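Long-range contact in transcobalamin-1 (Homo sapiens, PDB 4KKI), which binds vitamin B12 with femtomolar affinity, carries it, and protects it from the acid of the stomach: residues Ile25-Leu39 with Cys265-Ser277. Sequence-based numbering, arbitrary orientation.
Sequences ICEVSEENYIRLKPL and CQQTLNTVLTEIS
Cys-26 and Cys-265 are joined covalently, SG to SG at 2.0 Å with a disulfide torsion of -77°, tying the extended N-terminal loop to the first turn of helix 265-277. Cys-265 reaches the bond with SG anti to the backbone N (chi1 -179°). One turn on, Leu-269 sets CB against the sulfur of Cys-26, CD1 across the CG2 methyl of Val-28, and CD2 3.5 Å from Glu-27 O. Val-28 CG2 also meets Leu-273 CD2 at 3.8 Å, and Leu-36 CD2, from the 3-10 turn 33-36, touches Leu-273 CD2. In this alpha6-alpha6 helical barrel the segments are 226 residues apart, and the disulfide links the start of the alpha domain to one of its late helices.

Ile-276 CB branches into CG2, which lies 3.5 Å from Arg-35 O and is covered by the Pro-38 ring, Pro-38 CB nearest to CG2 at 3.7 Å; the other branch, CG1, passes Leu-39 CD2, and its tip CD1 rests 3.7 Å from Leu-39 CD1, with Leu-36 CD2 nearby. Replacing Leu-39 by an alanine would probably open a gap beside Ile-276 CD1 and leave that branch less firmly held. Leu-294 of helix 284-294 also touches Leu-36, Leu-39, Leu-269 and Ile-276. Arg-35 lays its extended chain across Leu-273: Arg-35 CD is 4.2 Å from Leu-273 CD1, and the guanidinium turns its edge to Leu-273 O, NH1 3.9 Å away without a hydrogen bond.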
loop_
_atom_site.group_PDB
_atom_site.type_symbol
_atom_site.label_atom_id
_atom_site.label_comp_id
_atom_site.label_asym_id
_atom_site.label_seq_id
_atom_site.Cartn_x
_atom_site.Cartn_y
_atom_site.Cartn_z
ATOM N N ILE A 25 -7.300 14.802 13.985
ATOM C CA ILE A 25 -5.909 14.380 13.874
ATOM C C ILE A 25 -5.335 14.076 15.252
ATOM O O ILE A 25 -5.286 14.945 16.122
ATOM C CB ILE A 25 -5.034 15.446 13.179
ATOM C CG1 ILE A 25 -5.629 15.822 11.820
ATOM C CG2 ILE A 25 -3.602 14.940 13.019
ATOM C CD1 ILE A 25 -4.825 16.857 11.062
ATOM N N CYS A 26 -4.919 12.829 15.453
ATOM C CA CYS A 26 -4.208 12.457 16.669
ATOM C C CYS A 26 -2.846 11.881 16.301
ATOM O O CYS A 26 -2.600 11.532 15.146
ATOM C CB CYS A 26 -5.016 11.465 17.512
ATOM S SG CYS A 26 -5.102 9.787 16.856
ATOM N N GLU A 27 -1.959 11.796 17.284
ATOM C CA GLU A 27 -0.606 11.320 17.036
ATOM C C GLU A 27 0.053 10.856 18.324
ATOM O O GLU A 27 -0.416 11.160 19.420
ATOM C CB GLU A 27 0.237 12.416 16.379
ATOM C CG GLU A 27 0.385 13.678 17.216
ATOM C CD GLU A 27 0.927 14.847 16.414
ATOM O OE1 GLU A 27 2.163 15.014 16.358
ATOM O OE2 GLU A 27 0.113 15.600 15.838
ATOM N N VAL A 28 1.142 10.111 18.178
ATOM C CA VAL A 28 1.903 9.627 19.318
ATOM C C VAL A 28 2.547 10.792 20.061
ATOM O O VAL A 28 3.236 11.617 19.459
ATOM C CB VAL A 28 2.998 8.640 18.867
ATOM C CG1 VAL A 28 3.868 8.237 20.038
ATOM C CG2 VAL A 28 2.372 7.415 18.213
ATOM N N SER A 29 2.312 10.863 21.368
ATOM C CA SER A 29 2.948 11.878 22.200
ATOM C C SER A 29 4.461 11.678 22.215
ATOM O O SER A 29 4.951 10.576 21.961
ATOM C CB SER A 29 2.389 11.839 23.623
ATOM O OG SER A 29 2.524 10.546 24.190
ATOM N N GLU A 30 5.198 12.743 22.513
ATOM C CA GLU A 30 6.658 12.688 22.517
ATOM C C GLU A 30 7.197 11.752 23.597
ATOM O O GLU A 30 8.328 11.274 23.508
ATOM C CB GLU A 30 7.260 14.087 22.670
ATOM C CG GLU A 30 6.966 15.020 21.505
ATOM C CD GLU A 30 7.918 16.200 21.444
ATOM O OE1 GLU A 30 9.070 16.061 21.908
ATOM O OE2 GLU A 30 7.516 17.266 20.933
ATOM N N GLU A 31 6.382 11.495 24.614
ATOM C CA GLU A 31 6.746 10.553 25.664
ATOM C C GLU A 31 6.685 9.120 25.140
ATOM O O GLU A 31 7.458 8.259 25.560
ATOM C CB GLU A 31 5.819 10.714 26.872
ATOM C CG GLU A 31 6.088 9.735 28.005
ATOM C CD GLU A 31 5.202 9.976 29.213
ATOM O OE1 GLU A 31 4.682 11.102 29.356
ATOM O OE2 GLU A 31 5.025 9.037 30.018
ATOM N N ASN A 32 5.770 8.874 24.208
ATOM C CA ASN A 32 5.558 7.529 23.686
ATOM C C ASN A 32 6.267 7.262 22.359
ATOM O O ASN A 32 5.960 6.286 21.676
ATOM C CB ASN A 32 4.062 7.241 23.549
ATOM C CG ASN A 32 3.327 7.352 24.870
ATOM O OD1 ASN A 32 3.854 7.894 25.841
ATOM N ND2 ASN A 32 2.103 6.839 24.912
ATOM N N TYR A 33 7.213 8.126 21.999
ATOM C CA TYR A 33 7.983 7.950 20.770
ATOM C C TYR A 33 8.743 6.629 20.766
ATOM O O TYR A 33 9.018 6.063 19.708
ATOM C CB TYR A 33 8.963 9.106 20.566
ATOM C CG TYR A 33 8.379 10.288 19.828
ATOM C CD1 TYR A 33 7.051 10.292 19.419
ATOM C CD2 TYR A 33 9.161 11.396 19.527
ATOM C CE1 TYR A 33 6.517 11.372 18.741
ATOM C CE2 TYR A 33 8.636 12.479 18.849
ATOM C CZ TYR A 33 7.314 12.461 18.458
ATOM O OH TYR A 33 6.788 13.539 17.783
ATOM N N ILE A 34 9.076 6.144 21.959
ATOM C CA ILE A 34 9.797 4.887 22.116
ATOM C C ILE A 34 8.994 3.713 21.545
ATOM O O ILE A 34 9.564 2.721 21.091
ATOM C CB ILE A 34 10.166 4.633 23.604
ATOM C CG1 ILE A 34 11.062 3.399 23.746
ATOM C CG2 ILE A 34 8.912 4.518 24.468
ATOM C CD1 ILE A 34 12.371 3.501 22.990
ATOM N N ARG A 35 7.671 3.843 21.546
ATOM C CA ARG A 35 6.800 2.801 21.013
ATOM C C ARG A 35 6.917 2.668 19.496
ATOM O O ARG A 35 6.519 1.653 18.926
ATOM C CB ARG A 35 5.344 3.064 21.406
ATOM C CG ARG A 35 5.025 2.751 22.857
ATOM C CD ARG A 35 3.568 3.043 23.165
ATOM N NE ARG A 35 3.150 2.472 24.441
ATOM C CZ ARG A 35 2.588 1.274 24.574
ATOM N NH1 ARG A 35 2.375 0.517 23.506
ATOM N NH2 ARG A 35 2.238 0.833 25.774
ATOM N N LEU A 36 7.465 3.690 18.848
ATOM C CA LEU A 36 7.641 3.664 17.399
ATOM C C LEU A 36 8.975 3.045 16.991
ATOM O O LEU A 36 9.230 2.842 15.805
ATOM C CB LEU A 36 7.517 5.072 16.817
ATOM C CG LEU A 36 6.168 5.753 17.044
ATOM C CD1 LEU A 36 6.113 7.088 16.322
ATOM C CD2 LEU A 36 5.036 4.850 16.596
ATOM N N LYS A 37 9.818 2.753 17.978
ATOM C CA LYS A 37 11.138 2.164 17.730
ATOM C C LYS A 37 11.137 0.882 16.879
ATOM O O LYS A 37 11.982 0.746 15.993
ATOM C CB LYS A 37 11.894 1.931 19.047
ATOM C CG LYS A 37 13.293 2.542 19.097
ATOM C CD LYS A 37 14.185 2.007 17.984
ATOM C CE LYS A 37 15.617 2.515 18.104
ATOM N NZ LYS A 37 16.318 1.973 19.303
ATOM N N PRO A 38 10.211 -0.064 17.148
ATOM C CA PRO A 38 10.207 -1.269 16.305
ATOM C C PRO A 38 10.026 -0.952 14.826
ATOM O O PRO A 38 10.614 -1.628 13.980
ATOM C CB PRO A 38 9.001 -2.050 16.830
ATOM C CG PRO A 38 8.919 -1.658 18.260
ATOM C CD PRO A 38 9.262 -0.195 18.270
ATOM N N LEU A 39 9.232 0.071 14.523
ATOM C CA LEU A 39 9.044 0.499 13.144
ATOM C C LEU A 39 10.369 0.988 12.583
ATOM O O LEU A 39 10.752 0.634 11.467
ATOM C CB LEU A 39 8.007 1.619 13.056
ATOM C CG LEU A 39 6.601 1.334 13.585
ATOM C CD1 LEU A 39 5.689 2.519 13.308
ATOM C CD2 LEU A 39 6.040 0.067 12.968
ATOM N N CYS A 265 -10.076 8.614 17.095
ATOM C CA CYS A 265 -8.716 8.504 16.574
ATOM C C CYS A 265 -7.760 7.926 17.608
ATOM O O CYS A 265 -6.851 7.171 17.270
ATOM C CB CYS A 265 -8.207 9.868 16.096
ATOM S SG CYS A 265 -6.528 9.846 15.406
ATOM N N GLN A 266 -7.973 8.282 18.870
ATOM C CA GLN A 266 -7.094 7.831 19.938
ATOM C C GLN A 266 -7.167 6.317 20.131
ATOM O O GLN A 266 -6.145 5.665 20.337
ATOM C CB GLN A 266 -7.418 8.554 21.247
ATOM C CG GLN A 266 -6.353 8.388 22.313
ATOM C CD GLN A 266 -5.019 8.986 21.900
ATOM O OE1 GLN A 266 -3.975 8.345 22.020
ATOM N NE2 GLN A 266 -5.050 10.223 21.413
ATOM N N GLN A 267 -8.374 5.762 20.060
ATOM C CA GLN A 267 -8.547 4.318 20.187
ATOM C C GLN A 267 -7.835 3.597 19.048
ATOM O O GLN A 267 -7.120 2.621 19.271
ATOM C CB GLN A 267 -10.030 3.941 20.195
ATOM C CG GLN A 267 -10.275 2.450 20.388
ATOM C CD GLN A 267 -11.597 1.990 19.805
ATOM O OE1 GLN A 267 -12.232 2.707 19.032
ATOM N NE2 GLN A 267 -12.016 0.784 20.171
ATOM N N THR A 268 -8.038 4.092 17.830
ATOM C CA THR A 268 -7.366 3.555 16.651
ATOM C C THR A 268 -5.850 3.601 16.827
ATOM O O THR A 268 -5.158 2.612 16.586
ATOM C CB THR A 268 -7.753 4.338 15.380
ATOM O OG1 THR A 268 -9.143 4.139 15.095
ATOM C CG2 THR A 268 -6.931 3.870 14.194
ATOM N N LEU A 269 -5.348 4.753 17.260
ATOM C CA LEU A 269 -3.923 4.935 17.518
ATOM C C LEU A 269 -3.401 3.948 18.563
ATOM O O LEU A 269 -2.364 3.314 18.361
ATOM C CB LEU A 269 -3.652 6.374 17.968
ATOM C CG LEU A 269 -2.234 6.722 18.422
ATOM C CD1 LEU A 269 -1.242 6.533 17.289
ATOM C CD2 LEU A 269 -2.183 8.147 18.948
ATOM N N ASN A 270 -4.125 3.819 19.672
ATOM C CA ASN A 270 -3.732 2.918 20.754
ATOM C C ASN A 270 -3.655 1.457 20.320
ATOM O O ASN A 270 -2.709 0.747 20.661
ATOM C CB ASN A 270 -4.680 3.058 21.951
ATOM C CG ASN A 270 -4.542 4.396 22.652
ATOM O OD1 ASN A 270 -3.519 5.071 22.532
ATOM N ND2 ASN A 270 -5.572 4.785 23.394
ATOM N N THR A 271 -4.657 1.017 19.568
ATOM C CA THR A 271 -4.686 -0.345 19.051
ATOM C C THR A 271 -3.500 -0.606 18.124
ATOM O O THR A 271 -2.866 -1.659 18.195
ATOM C CB THR A 271 -6.003 -0.628 18.309
ATOM O OG1 THR A 271 -7.098 -0.510 19.228
ATOM C CG2 THR A 271 -5.998 -2.026 17.715
ATOM N N VAL A 272 -3.195 0.363 17.265
ATOM C CA VAL A 272 -2.048 0.246 16.370
ATOM C C VAL A 272 -0.742 0.134 17.160
ATOM O O VAL A 272 0.099 -0.716 16.861
ATOM C CB VAL A 272 -1.978 1.424 15.376
ATOM C CG1 VAL A 272 -0.673 1.389 14.587
ATOM C CG2 VAL A 272 -3.173 1.389 14.436
ATOM N N LEU A 273 -0.585 0.978 18.178
ATOM C CA LEU A 273 0.611 0.947 19.018
ATOM C C LEU A 273 0.773 -0.412 19.697
ATOM O O LEU A 273 1.888 -0.910 19.858
ATOM C CB LEU A 273 0.573 2.063 20.069
ATOM C CG LEU A 273 0.689 3.499 19.551
ATOM C CD1 LEU A 273 0.512 4.499 20.687
ATOM C CD2 LEU A 273 2.020 3.717 18.845
ATOM N N THR A 274 -0.348 -1.008 20.087
ATOM C CA THR A 274 -0.337 -2.337 20.681
ATOM C C THR A 274 0.162 -3.362 19.671
ATOM O O THR A 274 0.952 -4.244 20.008
ATOM C CB THR A 274 -1.735 -2.745 21.163
ATOM O OG1 THR A 274 -2.191 -1.812 22.148
ATOM C CG2 THR A 274 -1.702 -4.140 21.768
ATOM N N GLU A 275 -0.303 -3.235 18.432
ATOM C CA GLU A 275 0.115 -4.128 17.357
ATOM C C GLU A 275 1.619 -4.047 17.118
ATOM O O GLU A 275 2.277 -5.068 16.925
ATOM C CB GLU A 275 -0.632 -3.797 16.061
ATOM C CG GLU A 275 -2.143 -3.954 16.139
ATOM C CD GLU A 275 -2.594 -5.398 16.052
ATOM O OE1 GLU A 275 -2.286 -6.183 16.973
ATOM O OE2 GLU A 275 -3.261 -5.747 15.055
ATOM N N ILE A 276 2.154 -2.828 17.128
ATOM C CA ILE A 276 3.583 -2.606 16.924
ATOM C C ILE A 276 4.418 -3.343 17.966
ATOM O O ILE A 276 5.398 -4.010 17.631
ATOM C CB ILE A 276 3.936 -1.106 16.975
ATOM C CG1 ILE A 276 3.204 -0.346 15.869
ATOM C CG2 ILE A 276 5.441 -0.905 16.848
ATOM C CD1 ILE A 276 3.437 1.148 15.904
ATOM N N SER A 277 4.017 -3.226 19.227
ATOM C CA SER A 277 4.743 -3.857 20.321
ATOM C C SER A 277 4.699 -5.376 20.206
ATOM O O SER A 277 5.587 -6.072 20.695
ATOM C CB SER A 277 4.173 -3.412 21.669
ATOM O OG SER A 277 2.819 -3.805 21.799
#